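Local structure of glutathione transferase (Phanerochaete chrysosporium, 4F0C) at residues K189-D192 against D196-S199; G149-V154 against Q159-D164; R26-S31 against L79-K84. The protein probably transfers glutathione to electrophilic compounds or acts in related thiol chemistry, and binds oxidized glutathione disulfide. One frame throughout, in Å; residues are numbered along the deposited sequence. Where two conformers were deposited one is given.

Contact 1 (K189-D192 against D196-S199)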
loop_
_atom_site.group_PDB
_atom_site.type_symbol
_atom_site.label_atom_id
_atom_site.label_comp_id
_atom_site.label_asym_id
_atom_site.label_seq_id
_atom_site.Cartn_x
_atom_site.Cartn_y
_atom_site.Cartn_z
ATOM N N LYS A 189 -18.821 8.800 17.958
ATOM C CA LYS A 189 -18.366 9.057 19.331
ATOM C C LYS A 189 -17.924 10.510 19.550
ATOM O O LYS A 189 -16.894 10.783 20.180
ATOM C CB LYS A 189 -17.261 8.068 19.722
ATOM C CG LYS A 189 -17.657 6.606 19.484
ATOM C CD LYS A 189 -17.941 5.867 20.778
ATOM C CE LYS A 189 -18.562 4.498 20.510
ATOM N NZ LYS A 189 -20.063 4.521 20.544
ATOM N N GLY A 190 -18.705 11.436 19.006
ATOM C CA GLY A 190 -18.473 12.853 19.220
ATOM C C GLY A 190 -17.343 13.441 18.399
ATOM O O GLY A 190 -16.844 14.529 18.710
ATOM N N PHE A 191 -16.937 12.727 17.358
ATOM C CA PHE A 191 -15.812 13.163 16.522
ATOM C C PHE A 191 -15.923 14.631 16.135
ATOM O O PHE A 191 -16.955 15.069 15.646
ATOM C CB PHE A 191 -15.747 12.335 15.234
ATOM C CG PHE A 191 -14.696 12.818 14.253
ATOM C CD1 PHE A 191 -13.347 12.538 14.472
ATOM C CD2 PHE A 191 -15.053 13.553 13.121
ATOM C CE1 PHE A 191 -12.360 12.968 13.564
ATOM C CE2 PHE A 191 -14.070 14.007 12.225
ATOM C CZ PHE A 191 -12.733 13.707 12.437
ATOM N N ASP A 192 -14.848 15.380 16.358
ATOM C CA ASP A 192 -14.770 16.784 15.969
ATOM C C ASP A 192 -13.344 16.930 15.430
ATOM O O ASP A 192 -12.395 16.819 16.192
ATOM C CB ASP A 192 -15.016 17.696 17.191
ATOM C CG ASP A 192 -15.021 19.192 16.832
ATOM O OD1 ASP A 192 -14.085 19.671 16.156
ATOM O OD2 ASP A 192 -15.957 19.905 17.242
ATOM N N ASP A 196 -10.220 17.289 17.929
ATOM C CA ASP A 196 -9.636 16.001 18.224
ATOM C C ASP A 196 -8.262 15.825 17.584
ATOM O O ASP A 196 -7.412 15.109 18.127
ATOM C CB ASP A 196 -10.564 14.856 17.777
ATOM C CG ASP A 196 -11.900 14.836 18.524
ATOM O OD1 ASP A 196 -12.028 15.495 19.578
ATOM O OD2 ASP A 196 -12.831 14.146 18.054
ATOM N N PHE A 197 -8.062 16.426 16.404
ATOM C CA PHE A 197 -6.799 16.303 15.683
ATOM C C PHE A 197 -6.411 17.635 15.060
ATOM O O PHE A 197 -6.471 17.775 13.833
ATOM C CB PHE A 197 -6.932 15.213 14.607
ATOM C CG PHE A 197 -7.351 13.876 15.185
ATOM C CD1 PHE A 197 -6.420 13.064 15.806
ATOM C CD2 PHE A 197 -8.675 13.457 15.140
ATOM C CE1 PHE A 197 -6.801 11.828 16.371
ATOM C CE2 PHE A 197 -9.067 12.227 15.704
ATOM C CZ PHE A 197 -8.126 11.422 16.316
ATOM N N PRO A 198 -6.023 18.616 15.903
ATOM C CA PRO A 198 -5.877 19.982 15.390
ATOM C C PRO A 198 -4.756 20.155 14.363
ATOM O O PRO A 198 -4.919 20.946 13.443
ATOM C CB PRO A 198 -5.634 20.832 16.653
ATOM C CG PRO A 198 -5.275 19.865 17.721
ATOM C CD PRO A 198 -5.920 18.554 17.372
ATOM N N SER A 199 -3.642 19.443 14.522
ATOM C CA SER A 199 -2.569 19.501 13.528
ATOM C C SER A 199 -2.996 18.864 12.201
ATOM O O SER A 199 -2.680 19.386 11.105
ATOM C CB SER A 199 -1.311 18.802 14.061
ATOM O OG SER A 199 -0.963 19.360 15.330
HETATM O O HOH W 1 -14.307 12.669 19.978
HETATM O O HOH W 2 -14.608 16.110 20.499
#
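D192 and D196 hold each other through two hydrogen bonds that run in opposite directions across the single turn of helix 193-196. D192 O accepts from D196 N at 2.8 Å, the i to i+4 bond that closes the turn. In return, D192 N donates to D196 OD2 at 2.9 Å, and the bond is nearly straight. The N-H meets this oxygen from above the carboxylate, 59° out of its plane. In D196, CG is anti to the carbonyl carbon (chi1 -63°) and turned back over the start of the turn, which brings OD2 to D192 N. D196 OD2 also lies 3.3 Å from D192 O, a close approach of two acceptors that is not a hydrogen bond and is probably mildly unfavourable.

Aspartate suits position 192 as the N-cap of this helix, with OD1 accepting from the backbone N of K195; at 196 it suits because its short side chain can fold back to D192 N. F197, just after the turn, is in its place the N-cap of helix 198-209, so one short turn passes directly into a long helix of the all-helical C-terminal domain of the glutathione transferase fold.

Water extends the polar network at this surface contact. One molecule, 2.8 Å from D196 OD2, is placed to donate to it and to K189 O; another, at the same distance from D196 OD1, is placed likewise with G190 O, though for each more acceptors lie in reach than it has protons. G190 has the positive phi that glycine adopts readily.

The apolar part is small. CE1 of F191 comes to 4.0 Å from CE2 of F197, edge against edge, with the two side chains crossing at about a right angle. Phenylalanine suits both places by offering a flat apolar edge beside the polar bonds; F197 also meets F148 of helix 134-155 edge-to-face, while F191 rests on V185.

Contact 2 (G149-V154 against Q159-D164)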
loop_
_atom_site.group_PDB
_atom_site.type_symbol
_atom_site.label_atom_id
_atom_site.label_comp_id
_atom_site.label_asym_id
_atom_site.label_seq_id
_atom_site.Cartn_x
_atom_site.Cartn_y
_atom_site.Cartn_z
ATOM N N GLY A 149 -4.419 9.867 14.667
ATOM C CA GLY A 149 -3.489 10.025 15.799
ATOM C C GLY A 149 -2.024 9.990 15.352
ATOM O O GLY A 149 -1.186 10.798 15.786
ATOM N N VAL A 150 -1.709 9.055 14.474
ATOM C CA VAL A 150 -0.354 8.943 13.926
ATOM C C VAL A 150 0.027 10.233 13.176
ATOM O O VAL A 150 1.111 10.824 13.403
ATOM C CB VAL A 150 -0.223 7.698 13.004
ATOM C CG1 VAL A 150 1.136 7.731 12.216
ATOM C CG2 VAL A 150 -0.360 6.389 13.823
ATOM N N LEU A 151 -0.859 10.678 12.292
ATOM C CA LEU A 151 -0.616 11.913 11.522
ATOM C C LEU A 151 -0.490 13.108 12.472
ATOM O O LEU A 151 0.370 13.964 12.298
ATOM C CB LEU A 151 -1.731 12.145 10.488
ATOM C CG LEU A 151 -1.725 11.137 9.326
ATOM C CD1 LEU A 151 -3.034 11.260 8.521
ATOM C CD2 LEU A 151 -0.495 11.354 8.432
ATOM N N GLU A 152 -1.318 13.128 13.511
ATOM C CA GLU A 152 -1.257 14.194 14.517
ATOM C C GLU A 152 0.103 14.250 15.212
ATOM O O GLU A 152 0.660 15.335 15.422
ATOM C CB GLU A 152 -2.355 13.992 15.562
ATOM C CG GLU A 152 -2.439 15.113 16.626
ATOM C CD GLU A 152 -2.928 16.433 16.078
ATOM O OE1 GLU A 152 -3.635 16.447 15.054
ATOM O OE2 GLU A 152 -2.604 17.477 16.674
ATOM N N SER A 153 0.628 13.073 15.555
ATOM C CA SER A 153 1.891 12.962 16.279
ATOM C C SER A 153 3.058 13.546 15.490
ATOM O O SER A 153 4.012 14.033 16.091
ATOM C CB SER A 153 2.201 11.506 16.685
ATOM O OG SER A 153 2.613 10.712 15.562
ATOM N N VAL A 154 2.987 13.518 14.161
ATOM C CA VAL A 154 4.066 14.137 13.376
ATOM C C VAL A 154 3.755 15.563 12.915
ATOM O O VAL A 154 4.648 16.412 12.941
ATOM C CB VAL A 154 4.564 13.257 12.156
ATOM C CG1 VAL A 154 4.827 11.828 12.588
ATOM C CG2 VAL A 154 3.589 13.281 11.004
ATOM N N GLN A 159 5.453 20.937 9.223
ATOM C CA GLN A 159 4.404 21.569 8.422
ATOM C C GLN A 159 3.827 20.588 7.397
ATOM O O GLN A 159 2.617 20.580 7.142
ATOM C CB GLN A 159 4.958 22.805 7.700
ATOM C CG GLN A 159 3.863 23.539 6.942
ATOM C CD GLN A 159 4.308 24.860 6.397
ATOM O OE1 GLN A 159 5.506 25.206 6.429
ATOM N NE2 GLN A 159 3.348 25.625 5.885
ATOM N N TRP A 160 4.714 19.799 6.798
ATOM C CA TRP A 160 4.393 18.860 5.708
ATOM C C TRP A 160 5.123 17.556 6.018
ATOM O O TRP A 160 6.091 17.558 6.777
ATOM C CB TRP A 160 4.941 19.405 4.366
ATOM C CG TRP A 160 4.413 20.753 3.975
ATOM C CD1 TRP A 160 5.107 21.922 3.898
ATOM C CD2 TRP A 160 3.069 21.058 3.583
ATOM N NE1 TRP A 160 4.271 22.954 3.486
ATOM C CE2 TRP A 160 3.017 22.444 3.289
ATOM C CE3 TRP A 160 1.904 20.296 3.451
ATOM C CZ2 TRP A 160 1.847 23.082 2.886
ATOM C CZ3 TRP A 160 0.729 20.948 3.056
ATOM C CH2 TRP A 160 0.720 22.314 2.762
ATOM N N LEU A 161 4.728 16.447 5.398
ATOM C CA LEU A 161 5.310 15.156 5.798
ATOM C C LEU A 161 6.805 15.019 5.517
ATOM O O LEU A 161 7.523 14.447 6.319
ATOM C CB LEU A 161 4.568 13.990 5.126
ATOM C CG LEU A 161 3.149 13.855 5.685
ATOM C CD1 LEU A 161 2.335 12.852 4.839
ATOM C CD2 LEU A 161 3.171 13.423 7.148
ATOM N N VAL A 162 7.278 15.548 4.389
ATOM C CA VAL A 162 8.683 15.337 4.016
ATOM C C VAL A 162 9.335 16.606 3.584
ATOM O O VAL A 162 8.729 17.395 2.862
ATOM C CB VAL A 162 8.813 14.332 2.831
ATOM C CG1 VAL A 162 10.291 14.002 2.584
ATOM C CG2 VAL A 162 8.000 13.030 3.161
ATOM N N ALA A 163 10.575 16.810 4.034
ATOM C CA ALA A 163 11.419 17.887 3.522
ATOM C C ALA A 163 10.851 19.293 3.719
ATOM O O ALA A 163 11.270 20.225 3.025
ATOM C CB ALA A 163 11.747 17.655 2.030
ATOM N N ASP A 164 9.902 19.433 4.638
ATOM C CA ASP A 164 9.299 20.730 4.962
ATOM C C ASP A 164 8.761 21.434 3.711
ATOM O O ASP A 164 8.815 22.663 3.604
ATOM C CB ASP A 164 10.302 21.645 5.704
ATOM C CG ASP A 164 10.519 21.220 7.150
ATOM O OD1 ASP A 164 9.738 20.395 7.687
ATOM O OD2 ASP A 164 11.459 21.749 7.777
#
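V150 O, a carbonyl of helix 134-155, takes a short 2.6 Å bond from S153 OG and a weak one from V154 N. The serine hydroxyl reaches back along its own helix because chi1 is 74°; it arrives well off the carbonyl bond direction, at a C=O...donor angle of 128°. Serine can donate in this way on an exposed helix face, near the end of the helix, where the regular bonds are becoming long.

The buried face of the same turn meets the following loop through three aliphatic side chains, with no hydrogen bond between the two segments. One methyl of L161, CD2, does all the touching on the loop side. It comes to 3.9 Å from CG2 of V154, the branch that lies between the backbone N and the carbonyl carbon, and it also approaches CD2 of L151, more loosely, at 4.4 Å. L151 and V154 are three residues apart and so present neighbouring methyls along one side of the helix. Leucine is long enough to lay CD2 against both, and W105, W203 and F173, from three more parts of the chain, pack on the same side chain.

V154 also packs on P54 of the second subunit. The backbone of L161 is fixed separately, its N donating to D170 OD1 and its O accepting from R158. D170 probably corresponds to the conserved aspartate of the N-capping box found in the C-terminal domain of glutathione transferases, and a loop packing a leucine back onto the preceding helix beside it fits that helical fold.

Contact 3 (R26-S31 against L79-K84)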
loop_
_atom_site.group_PDB
_atom_site.type_symbol
_atom_site.label_atom_id
_atom_site.label_comp_id
_atom_site.label_asym_id
_atom_site.label_seq_id
_atom_site.Cartn_x
_atom_site.Cartn_y
_atom_site.Cartn_z
ATOM N N ARG A 26 -3.998 18.550 -11.961
ATOM C CA ARG A 26 -4.433 19.956 -11.910
ATOM C C ARG A 26 -3.349 20.856 -11.320
ATOM O O ARG A 26 -3.132 21.951 -11.820
ATOM C CB ARG A 26 -5.737 20.123 -11.126
ATOM C CG ARG A 26 -6.939 19.482 -11.800
ATOM C CD ARG A 26 -8.281 19.707 -11.040
ATOM N NE ARG A 26 -9.230 18.735 -11.573
ATOM C CZ ARG A 26 -9.975 18.915 -12.658
ATOM N NH1 ARG A 26 -9.985 20.084 -13.295
ATOM N NH2 ARG A 26 -10.742 17.917 -13.088
ATOM N N GLU A 27 -2.701 20.404 -10.242
ATOM C CA GLU A 27 -1.612 21.175 -9.609
ATOM C C GLU A 27 -0.495 21.487 -10.605
ATOM O O GLU A 27 0.065 22.584 -10.605
ATOM C CB GLU A 27 -1.002 20.403 -8.413
ATOM C CG GLU A 27 -1.887 20.342 -7.166
ATOM C CD GLU A 27 -1.867 21.632 -6.323
ATOM O OE1 GLU A 27 -1.496 22.703 -6.828
ATOM O OE2 GLU A 27 -2.222 21.561 -5.131
ATOM N N LEU A 28 -0.169 20.512 -11.448
ATOM C CA LEU A 28 0.919 20.674 -12.421
ATOM C C LEU A 28 0.473 21.304 -13.734
ATOM O O LEU A 28 1.301 21.571 -14.600
ATOM C CB LEU A 28 1.616 19.321 -12.699
ATOM C CG LEU A 28 2.593 18.894 -11.596
ATOM C CD1 LEU A 28 2.958 17.384 -11.687
ATOM C CD2 LEU A 28 3.851 19.778 -11.629
ATOM N N GLY A 29 -0.829 21.526 -13.895
ATOM C CA GLY A 29 -1.326 22.159 -15.109
ATOM C C GLY A 29 -1.250 21.246 -16.334
ATOM O O GLY A 29 -1.201 21.722 -17.463
ATOM N N LEU A 30 -1.246 19.938 -16.111
ATOM C CA LEU A 30 -1.111 18.953 -17.194
ATOM C C LEU A 30 -2.458 18.655 -17.864
ATOM O O LEU A 30 -3.500 18.716 -17.217
ATOM C CB LEU A 30 -0.510 17.658 -16.627
ATOM C CG LEU A 30 0.961 17.791 -16.185
ATOM C CD1 LEU A 30 1.445 16.628 -15.272
ATOM C CD2 LEU A 30 1.862 17.923 -17.421
ATOM N N SER A 31 -2.445 18.325 -19.153
ATOM C CA SER A 31 -3.706 18.108 -19.867
ATOM C C SER A 31 -4.178 16.651 -19.772
ATOM O O SER A 31 -3.388 15.716 -19.919
ATOM C CB SER A 31 -3.599 18.561 -21.326
ATOM O OG SER A 31 -2.685 17.743 -22.020
ATOM N N LEU A 79 3.855 8.954 -8.405
ATOM C CA LEU A 79 5.306 8.902 -8.564
ATOM C C LEU A 79 5.714 9.054 -10.014
ATOM O O LEU A 79 6.680 9.756 -10.309
ATOM C CB LEU A 79 5.868 7.593 -7.951
ATOM C CG LEU A 79 5.880 7.676 -6.415
ATOM C CD1 LEU A 79 5.920 6.265 -5.797
ATOM C CD2 LEU A 79 7.105 8.523 -5.918
ATOM N N TYR A 80 5.005 8.372 -10.913
ATOM C CA TYR A 80 5.300 8.436 -12.346
ATOM C C TYR A 80 5.213 9.896 -12.805
ATOM O O TYR A 80 6.124 10.417 -13.454
ATOM C CB TYR A 80 4.298 7.594 -13.159
ATOM C CG TYR A 80 4.429 7.762 -14.689
ATOM C CD1 TYR A 80 5.381 7.046 -15.414
ATOM C CD2 TYR A 80 3.597 8.649 -15.378
ATOM C CE1 TYR A 80 5.517 7.208 -16.818
ATOM C CE2 TYR A 80 3.729 8.841 -16.779
ATOM C CZ TYR A 80 4.676 8.114 -17.479
ATOM O OH TYR A 80 4.787 8.278 -18.846
ATOM N N ILE A 81 4.122 10.549 -12.442
ATOM C CA ILE A 81 3.906 11.917 -12.892
ATOM C C ILE A 81 4.995 12.868 -12.381
ATOM O O ILE A 81 5.526 13.700 -13.149
ATOM C CB ILE A 81 2.519 12.421 -12.486
ATOM C CG1 ILE A 81 1.447 11.641 -13.255
ATOM C CG2 ILE A 81 2.384 13.944 -12.817
ATOM C CD1 ILE A 81 0.036 11.849 -12.729
ATOM N N VAL A 82 5.345 12.778 -11.096
ATOM C CA VAL A 82 6.384 13.699 -10.604
ATOM C C VAL A 82 7.787 13.360 -11.113
ATOM O O VAL A 82 8.600 14.273 -11.330
ATOM C CB VAL A 82 6.405 13.912 -9.059
ATOM C CG1 VAL A 82 5.076 14.533 -8.589
ATOM C CG2 VAL A 82 6.733 12.608 -8.301
ATOM N N GLU A 83 8.101 12.079 -11.285
ATOM C CA GLU A 83 9.405 11.750 -11.847
ATOM C C GLU A 83 9.581 12.356 -13.244
ATOM O O GLU A 83 10.632 12.932 -13.578
ATOM C CB GLU A 83 9.621 10.231 -11.854
ATOM C CG GLU A 83 9.995 9.704 -10.469
ATOM C CD GLU A 83 11.434 10.054 -10.085
ATOM O OE1 GLU A 83 11.759 10.040 -8.881
ATOM O OE2 GLU A 83 12.243 10.335 -10.993
ATOM N N LYS A 84 8.544 12.257 -14.062
ATOM C CA LYS A 84 8.701 12.661 -15.454
ATOM C C LYS A 84 8.297 14.095 -15.763
ATOM O O LYS A 84 8.768 14.660 -16.741
ATOM C CB LYS A 84 7.946 11.690 -16.391
ATOM C CG LYS A 84 8.714 10.391 -16.625
ATOM C CD LYS A 84 8.137 9.524 -17.767
ATOM C CE LYS A 84 8.037 10.217 -19.116
ATOM N NZ LYS A 84 9.328 10.419 -19.853
#
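L28 and L30 converge on one methyl group, CG2 of I81. CD1 of L28 approaches it to 3.7 Å and CD1 of L30 to 3.8 Å, while the two leucine methyls are themselves 4.0 Å apart. The three carbons thus form a nearly equilateral triangle, a close but unstrained fit.

The conformations explain this convergence. In both leucines CG lies beside the backbone N and anti to the carbonyl carbon (chi1 -78° in L28 and -69° in L30), and CD1 then continues the extended chain. It is this common leucine rotamer that carries CD1 across to helix 74-85. I81 has the matching choice: CG1 sits beside its N, which puts the short branch, CG2, anti to the N and facing the leucines. The beta-branch gives a methyl close to the helix backbone, and the leucine side chains run antiparallel to that of the isoleucine, meeting it at their methyls. I81 also touches V21, L24 and L25 of helix 18-28, and L28 packs on F91 as well.

Between the two leucines, G29 turns the chain with the positive phi of a Schellman motif, a conformation glycine takes easily, and G29 N donates to R26 O at 3.1 Å. The turn allows residues only two apart to place their side chains on the same partner. It also leads from helix 18-28 to strand 32-36, within the beta-alpha-beta unit of the thioredoxin-like N-terminal domain.

The touching atoms are all methyls, and no hydrogen bond crosses between the two segments, so cohesion here probably comes from dispersion and the burial of apolar surface.

Contacts 1 and 2 belong to the C-terminal domain and touch each other: S199 OG lies 2.8 Å from E152 OE2, a probable hydrogen bond that joins the start of helix 198-209 to helix 134-155, although the two contact centres are about 17 Å apart. Contact 3 lies in the thioredoxin-like domain, its centre about 33 Å from that of contact 1, on the opposite side of the chain's centre. It is closer to contact 2, with nearest atoms about 8 Å apart, and both pack on the second subunit. Neither touches a bound oxidized glutathione disulfide: one lies about 12 Å from the side chain of I81 and about 14 Å separate the side chain of L151 from one.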